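Local atomic coordinates of phosphoribosylaminoimidazole-succinocarboxamide synthase (Pyrococcus horikoshii, PDB entry 4O7R), a protein that catalyses the ATP-dependent joining of L-aspartate to 5-amino-1-(5-phospho-D-ribosyl)imidazole-4-carboxylate, giving the succinocarboxamide intermediate of de novo purine biosynthesis. Residues M85-V90 against L119-D124; F174-G179 against I186-E191. All coordinates share one frame; numbering follows the deposited sequence.

Contact 1: residues M85-V90 against L119-D124; sequences MYPLEV and LYYKND. With U5P (uridine-5'-monophosphate), chain B.
P87 and K122 meet just outside the paired strands, where one chain has turned out of regular extension: P87 is the centre of an inverse gamma turn, yet its carbonyl still receives the backbone of the partner. K122 N reaches P87 O at 3.0 Å, with the donor well above the carbonyl plane, 53° out of it. The same oxygen lies at the edge of the Y121 ring, near its plane, with CD1 at 3.5 Å, while P87 CB packs against CE1 of that ring. Beyond the turn the strands settle into antiparallel pairing. E89 and Y120 form a hydrogen-bonded pair, E89 N to Y120 O at 2.9 Å and Y120 N to E89 O at 2.8 Å, and L88 with Y121 and V90 with L119 are the non-hydrogen-bonded pairs beside it. This is part of the antiparallel sheet that joins strands 84-93, 111-121 and 169-180. One face carries L88, V90, L119 and Y121; V90 CG1 meets L119 CD2 at 4.2 Å, and helix 143-166 covers these two residues. On the other face, which looks toward the bound uridine monophosphate, the extended E89 chain crosses K122 at about a right angle, CG against CG at 3.7 Å. The bends of K122 at chi3 and chi4 (84° and 72°) bring NZ back to E89 OE1 in a long salt bridge of 3.5 Å; NZ has a second carboxylate partner in E177. E89 O lies in plane at the edge of the Y120 ring, whose hydroxyl is hydrogen-bonded to E118.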
# COMPACT_ATOMS: atom_id res chain seq x y z
N MET A 85 -0.21 -2.09 -21.86
CA MET A 85 0.51 -2.18 -20.59
C MET A 85 -0.38 -1.87 -19.42
O MET A 85 -1.17 -0.95 -19.48
CB MET A 85 1.71 -1.25 -20.56
CG MET A 85 2.80 -1.63 -21.56
SD MET A 85 3.56 -3.25 -21.27
CE MET A 85 4.67 -2.78 -19.92
N TYR A 86 -0.26 -2.67 -18.36
CA TYR A 86 -0.88 -2.32 -17.07
C TYR A 86 -0.05 -1.20 -16.48
O TYR A 86 1.17 -1.23 -16.59
CB TYR A 86 -0.87 -3.51 -16.12
CG TYR A 86 -1.88 -4.56 -16.48
CD1 TYR A 86 -3.23 -4.38 -16.15
CD2 TYR A 86 -1.50 -5.72 -17.17
CE1 TYR A 86 -4.18 -5.34 -16.48
CE2 TYR A 86 -2.45 -6.68 -17.52
CZ TYR A 86 -3.78 -6.48 -17.16
OH TYR A 86 -4.74 -7.42 -17.47
N PRO A 87 -0.68 -0.20 -15.84
CA PRO A 87 0.18 0.86 -15.31
C PRO A 87 0.74 0.48 -13.95
O PRO A 87 0.51 1.19 -12.96
CB PRO A 87 -0.77 2.07 -15.22
CG PRO A 87 -2.13 1.47 -15.02
CD PRO A 87 -2.12 0.06 -15.61
N LEU A 88 1.43 -0.66 -13.88
CA LEU A 88 1.92 -1.16 -12.59
C LEU A 88 3.38 -1.51 -12.61
O LEU A 88 3.93 -1.89 -13.64
CB LEU A 88 1.15 -2.41 -12.14
CG LEU A 88 -0.38 -2.44 -12.12
CD1 LEU A 88 -0.86 -3.89 -12.21
CD2 LEU A 88 -0.94 -1.75 -10.88
N GLU A 89 4.00 -1.37 -11.44
CA GLU A 89 5.23 -2.06 -11.12
C GLU A 89 4.90 -3.07 -10.02
O GLU A 89 4.31 -2.71 -9.00
CB GLU A 89 6.30 -1.09 -10.68
CG GLU A 89 6.79 -0.24 -11.83
CD GLU A 89 7.47 1.03 -11.36
OE1 GLU A 89 8.11 1.69 -12.20
OE2 GLU A 89 7.33 1.37 -10.15
N VAL A 90 5.24 -4.33 -10.26
CA VAL A 90 4.83 -5.42 -9.38
C VAL A 90 6.09 -5.93 -8.71
O VAL A 90 6.94 -6.49 -9.37
CB VAL A 90 4.16 -6.56 -10.18
CG1 VAL A 90 3.65 -7.66 -9.25
CG2 VAL A 90 3.02 -6.01 -11.01
N LEU A 119 2.28 -3.82 -5.10
CA LEU A 119 1.79 -3.18 -6.30
C LEU A 119 2.09 -1.71 -6.19
O LEU A 119 1.79 -1.08 -5.16
CB LEU A 119 0.27 -3.36 -6.42
CG LEU A 119 -0.25 -4.79 -6.55
CD1 LEU A 119 -1.77 -4.73 -6.64
CD2 LEU A 119 0.36 -5.47 -7.77
N TYR A 120 2.67 -1.16 -7.26
CA TYR A 120 2.98 0.26 -7.36
C TYR A 120 2.32 0.80 -8.62
O TYR A 120 2.33 0.13 -9.66
CB TYR A 120 4.51 0.49 -7.43
CG TYR A 120 5.21 0.18 -6.13
CD1 TYR A 120 5.37 1.17 -5.14
CD2 TYR A 120 5.69 -1.11 -5.87
CE1 TYR A 120 6.01 0.88 -3.94
CE2 TYR A 120 6.33 -1.40 -4.67
CZ TYR A 120 6.47 -0.41 -3.71
OH TYR A 120 7.11 -0.74 -2.52
N TYR A 121 1.73 1.99 -8.52
CA TYR A 121 1.13 2.64 -9.69
C TYR A 121 2.23 3.42 -10.43
O TYR A 121 2.91 4.24 -9.82
CB TYR A 121 -0.06 3.51 -9.24
CG TYR A 121 -0.65 4.50 -10.25
CD1 TYR A 121 -0.91 4.13 -11.58
CD2 TYR A 121 -0.99 5.79 -9.85
CE1 TYR A 121 -1.46 5.05 -12.48
CE2 TYR A 121 -1.53 6.71 -10.73
CZ TYR A 121 -1.76 6.34 -12.04
OH TYR A 121 -2.30 7.29 -12.88
N LYS A 122 2.43 3.12 -11.72
CA LYS A 122 3.42 3.82 -12.54
C LYS A 122 2.91 5.19 -12.86
O LYS A 122 2.07 5.37 -13.75
CB LYS A 122 3.66 3.12 -13.87
CG LYS A 122 4.67 2.00 -13.85
CD LYS A 122 4.83 1.46 -15.26
CE LYS A 122 5.82 2.29 -16.06
NZ LYS A 122 7.19 2.01 -15.57
N ASN A 123 3.42 6.18 -12.15
CA ASN A 123 3.01 7.53 -12.34
C ASN A 123 4.16 8.40 -11.86
O ASN A 123 4.51 8.38 -10.68
CB ASN A 123 1.72 7.78 -11.58
CG ASN A 123 1.15 9.14 -11.87
OD1 ASN A 123 1.76 10.15 -11.56
ND2 ASN A 123 -0.03 9.18 -12.49
N ASP A 124 4.75 9.13 -12.80
CA ASP A 124 5.90 9.99 -12.53
C ASP A 124 5.56 11.13 -11.60
O ASP A 124 6.34 11.43 -10.70
CB ASP A 124 6.48 10.53 -13.82
CG ASP A 124 7.28 9.51 -14.57
OD1 ASP A 124 8.16 8.88 -13.95
OD2 ASP A 124 7.01 9.32 -15.78
N1 U5P B . 12.64 -1.52 -8.64
C2 U5P B . 12.68 -1.26 -10.04
N3 U5P B . 12.21 -0.10 -10.54
C4 U5P B . 11.70 0.83 -9.71
C5 U5P B . 11.63 0.61 -8.32
C6 U5P B . 12.11 -0.59 -7.80
O2 U5P B . 13.16 -2.10 -10.82
O4 U5P B . 11.25 1.91 -10.17
C1' U5P B . 13.16 -2.79 -8.10
C2' U5P B . 14.40 -2.57 -7.25
O2' U5P B . 15.60 -2.63 -8.03
C3' U5P B . 14.30 -3.72 -6.27
C4' U5P B . 12.80 -3.93 -6.05
O3' U5P B . 14.79 -4.90 -6.89
O4' U5P B . 12.19 -3.42 -7.24
C5' U5P B . 12.25 -3.23 -4.79
O5' U5P B . 12.54 -1.83 -4.84
P U5P B . 12.37 -0.82 -3.60
O1P U5P B . 13.01 -1.47 -2.42
O2P U5P B . 13.09 0.43 -4.08
O3P U5P B . 10.87 -0.65 -3.48

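Contact 2: residues F174-G179 against I186-E191; sequences FKLEFG and IVLADE. With U5P (uridine-5'-monophosphate), chain B.
K175 reaches across to D190 with a folded side chain: CG stands anti to the backbone N (chi1 -178°), and bends at chi2 and chi3 carry NZ to D190 OD1, 2.9 Å away. NZ also bonds E177 OE2 at 3.0 Å, approaching from above that carboxylate plane, and two waters accept from it, so two carboxylate oxygens and two waters surround the ammonium group. On the way, CE passes 3.3 Å from O2 of the bound uridine monophosphate, placing this network beside the nucleotide. The carboxylates of E177 and D190 lie stacked, their planes only 2° apart, with E177 OE2 3.9 Å from D190 OD1. Lysines probably offset this close pairing of like charges: K175 NZ bridges the two carboxylates from one side, K122 also binds E177 OE2, and K13 binds D190 OD2. A water bridges E177 OE1 and D190 OD2. Without the E177 carboxylate, as with an alanine here, K175 and K122 would probably each lose one anionic mate, and a gap would be likely to open beside D190. Further along, the character turns apolar. L188, with CG anti to its own N and chi2 at 61°, places CD1 over one face of the F178 ring, nearer its rim than its middle, 4.1 Å from the centroid, as a CH-pi contact. The same methyl touches L176 CD2 at 3.7 Å, so one branch fills the notch between two side chains. I186 CG2 meets the ring obliquely at CD1. G179 and V187 exchange two backbone bonds in this beta hairpin, and A189 N adds another to E177 O. Strand 84-93 pairs with the opposite edge of 174-179, helix 143-166 covers F178 and I186, and helix 45-62 meets L188 and E191.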
# COMPACT_ATOMS: atom_id res chain seq x y z
N PHE A 174 12.66 -8.08 -6.63
CA PHE A 174 12.73 -7.70 -8.04
C PHE A 174 11.41 -7.10 -8.48
O PHE A 174 10.38 -7.38 -7.86
CB PHE A 174 13.10 -8.91 -8.92
CG PHE A 174 12.05 -10.00 -8.94
CD1 PHE A 174 11.07 -10.02 -9.92
CD2 PHE A 174 12.08 -11.02 -8.01
CE1 PHE A 174 10.10 -11.02 -9.94
CE2 PHE A 174 11.13 -12.04 -8.03
CZ PHE A 174 10.13 -12.04 -9.01
N LYS A 175 11.45 -6.29 -9.53
CA LYS A 175 10.26 -5.62 -10.07
C LYS A 175 9.87 -6.24 -11.43
O LYS A 175 10.76 -6.51 -12.27
CB LYS A 175 10.51 -4.12 -10.19
CG LYS A 175 9.34 -3.27 -10.71
CD LYS A 175 9.30 -3.11 -12.23
CE LYS A 175 10.53 -2.35 -12.76
NZ LYS A 175 10.64 -2.26 -14.26
N LEU A 176 8.57 -6.49 -11.62
CA LEU A 176 8.00 -6.94 -12.89
C LEU A 176 6.94 -5.98 -13.44
O LEU A 176 6.28 -5.27 -12.70
CB LEU A 176 7.32 -8.31 -12.75
CG LEU A 176 8.12 -9.53 -12.32
CD1 LEU A 176 7.20 -10.74 -12.19
CD2 LEU A 176 9.29 -9.79 -13.27
N GLU A 177 6.78 -5.98 -14.76
CA GLU A 177 5.71 -5.24 -15.41
C GLU A 177 5.02 -6.20 -16.37
O GLU A 177 5.63 -7.20 -16.80
CB GLU A 177 6.26 -4.04 -16.18
CG GLU A 177 7.00 -3.07 -15.28
CD GLU A 177 7.33 -1.73 -15.92
OE1 GLU A 177 6.75 -1.37 -16.97
OE2 GLU A 177 8.18 -1.03 -15.35
N PHE A 178 3.77 -5.89 -16.70
CA PHE A 178 2.90 -6.79 -17.43
C PHE A 178 2.06 -6.01 -18.41
O PHE A 178 1.81 -4.82 -18.19
CB PHE A 178 1.93 -7.48 -16.46
CG PHE A 178 2.58 -8.45 -15.53
CD1 PHE A 178 2.67 -9.80 -15.87
CD2 PHE A 178 3.06 -8.03 -14.28
CE1 PHE A 178 3.26 -10.72 -15.01
CE2 PHE A 178 3.64 -8.95 -13.41
CZ PHE A 178 3.74 -10.29 -13.77
N GLY A 179 1.57 -6.69 -19.45
CA GLY A 179 0.55 -6.16 -20.36
C GLY A 179 -0.39 -7.25 -20.85
O GLY A 179 -0.12 -8.43 -20.65
N ILE A 186 -2.62 -12.21 -19.89
CA ILE A 186 -1.68 -11.41 -19.15
C ILE A 186 -0.25 -11.87 -19.42
O ILE A 186 0.10 -13.02 -19.18
CB ILE A 186 -2.07 -11.40 -17.66
CG1 ILE A 186 -3.37 -10.57 -17.50
CG2 ILE A 186 -0.89 -10.90 -16.81
CD1 ILE A 186 -4.06 -10.69 -16.16
N VAL A 187 0.55 -10.96 -19.97
CA VAL A 187 1.86 -11.29 -20.52
C VAL A 187 2.95 -10.46 -19.81
O VAL A 187 2.86 -9.23 -19.73
CB VAL A 187 1.87 -11.07 -22.06
CG1 VAL A 187 3.27 -11.16 -22.63
CG2 VAL A 187 0.96 -12.08 -22.75
N LEU A 188 3.97 -11.15 -19.29
CA LEU A 188 5.13 -10.52 -18.65
C LEU A 188 5.92 -9.64 -19.62
O LEU A 188 6.26 -10.06 -20.72
CB LEU A 188 6.03 -11.60 -18.04
CG LEU A 188 7.27 -11.15 -17.25
CD1 LEU A 188 6.86 -10.32 -16.05
CD2 LEU A 188 8.05 -12.36 -16.78
N ALA A 189 6.24 -8.42 -19.19
CA ALA A 189 6.78 -7.38 -20.09
C ALA A 189 8.09 -6.75 -19.57
O ALA A 189 8.82 -7.39 -18.81
CB ALA A 189 5.73 -6.29 -20.34
N ASP A 190 8.37 -5.50 -19.97
CA ASP A 190 9.61 -4.78 -19.60
C ASP A 190 10.87 -5.67 -19.67
O ASP A 190 11.11 -6.36 -20.67
CB ASP A 190 9.45 -4.11 -18.22
CG ASP A 190 10.43 -2.93 -18.00
OD1 ASP A 190 11.18 -2.97 -17.02
OD2 ASP A 190 10.43 -1.96 -18.79
N GLU A 191 11.66 -5.66 -18.58
CA GLU A 191 12.97 -6.30 -18.55
C GLU A 191 13.13 -7.09 -17.25
O GLU A 191 12.35 -6.89 -16.30
CB GLU A 191 14.08 -5.22 -18.63
CG GLU A 191 14.30 -4.45 -17.33
CD GLU A 191 15.42 -3.41 -17.41
OE1 GLU A 191 16.61 -3.80 -17.33
OE2 GLU A 191 15.12 -2.19 -17.52
N1 U5P B . 12.64 -1.52 -8.64
C2 U5P B . 12.68 -1.26 -10.04
N3 U5P B . 12.21 -0.10 -10.54
C4 U5P B . 11.70 0.83 -9.71
C5 U5P B . 11.63 0.61 -8.32
C6 U5P B . 12.11 -0.59 -7.80
O2 U5P B . 13.16 -2.10 -10.82
O4 U5P B . 11.25 1.91 -10.17
C1' U5P B . 13.16 -2.79 -8.10
C2' U5P B . 14.40 -2.57 -7.25
O2' U5P B . 15.60 -2.63 -8.03
C3' U5P B . 14.30 -3.72 -6.27
C4' U5P B . 12.80 -3.93 -6.05
O3' U5P B . 14.79 -4.90 -6.89
O4' U5P B . 12.19 -3.42 -7.24
C5' U5P B . 12.25 -3.23 -4.79
O5' U5P B . 12.54 -1.83 -4.84
P U5P B . 12.37 -0.82 -3.60
O1P U5P B . 13.01 -1.47 -2.42
O2P U5P B . 13.09 0.43 -4.08
O3P U5P B . 10.87 -0.65 -3.48
O HOH W 1 12.60 -1.19 -15.80
O HOH W 2 10.82 -4.98 -14.48
O HOH W 3 9.15 -7.35 -16.05
O HOH W 4 7.67 -1.20 -19.76

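In the fold
Contact 1 closes before contact 2 opens along the chain, and their centres lie 10 Å apart in the same antiparallel sheet. Strands 84-93 and 169-180 are neighbours in it, so segment 85-90 runs between 119-124 and 174-179, and 186-191 lies beyond the latter. Probable backbone hydrogen bonds from L176 N to V90 O and from Y86 N to F178 O join the two contacts, and L88 O packs against E177 CG. Helix 143-166 lies against the apolar side chains of both. Both also touch the bound uridine monophosphate, which is hydrogen-bonded to D173, R93 and S99; a ribonucleotide monophosphate like the carboxylate substrate, it probably marks that substrate's site, lined here by the sheet.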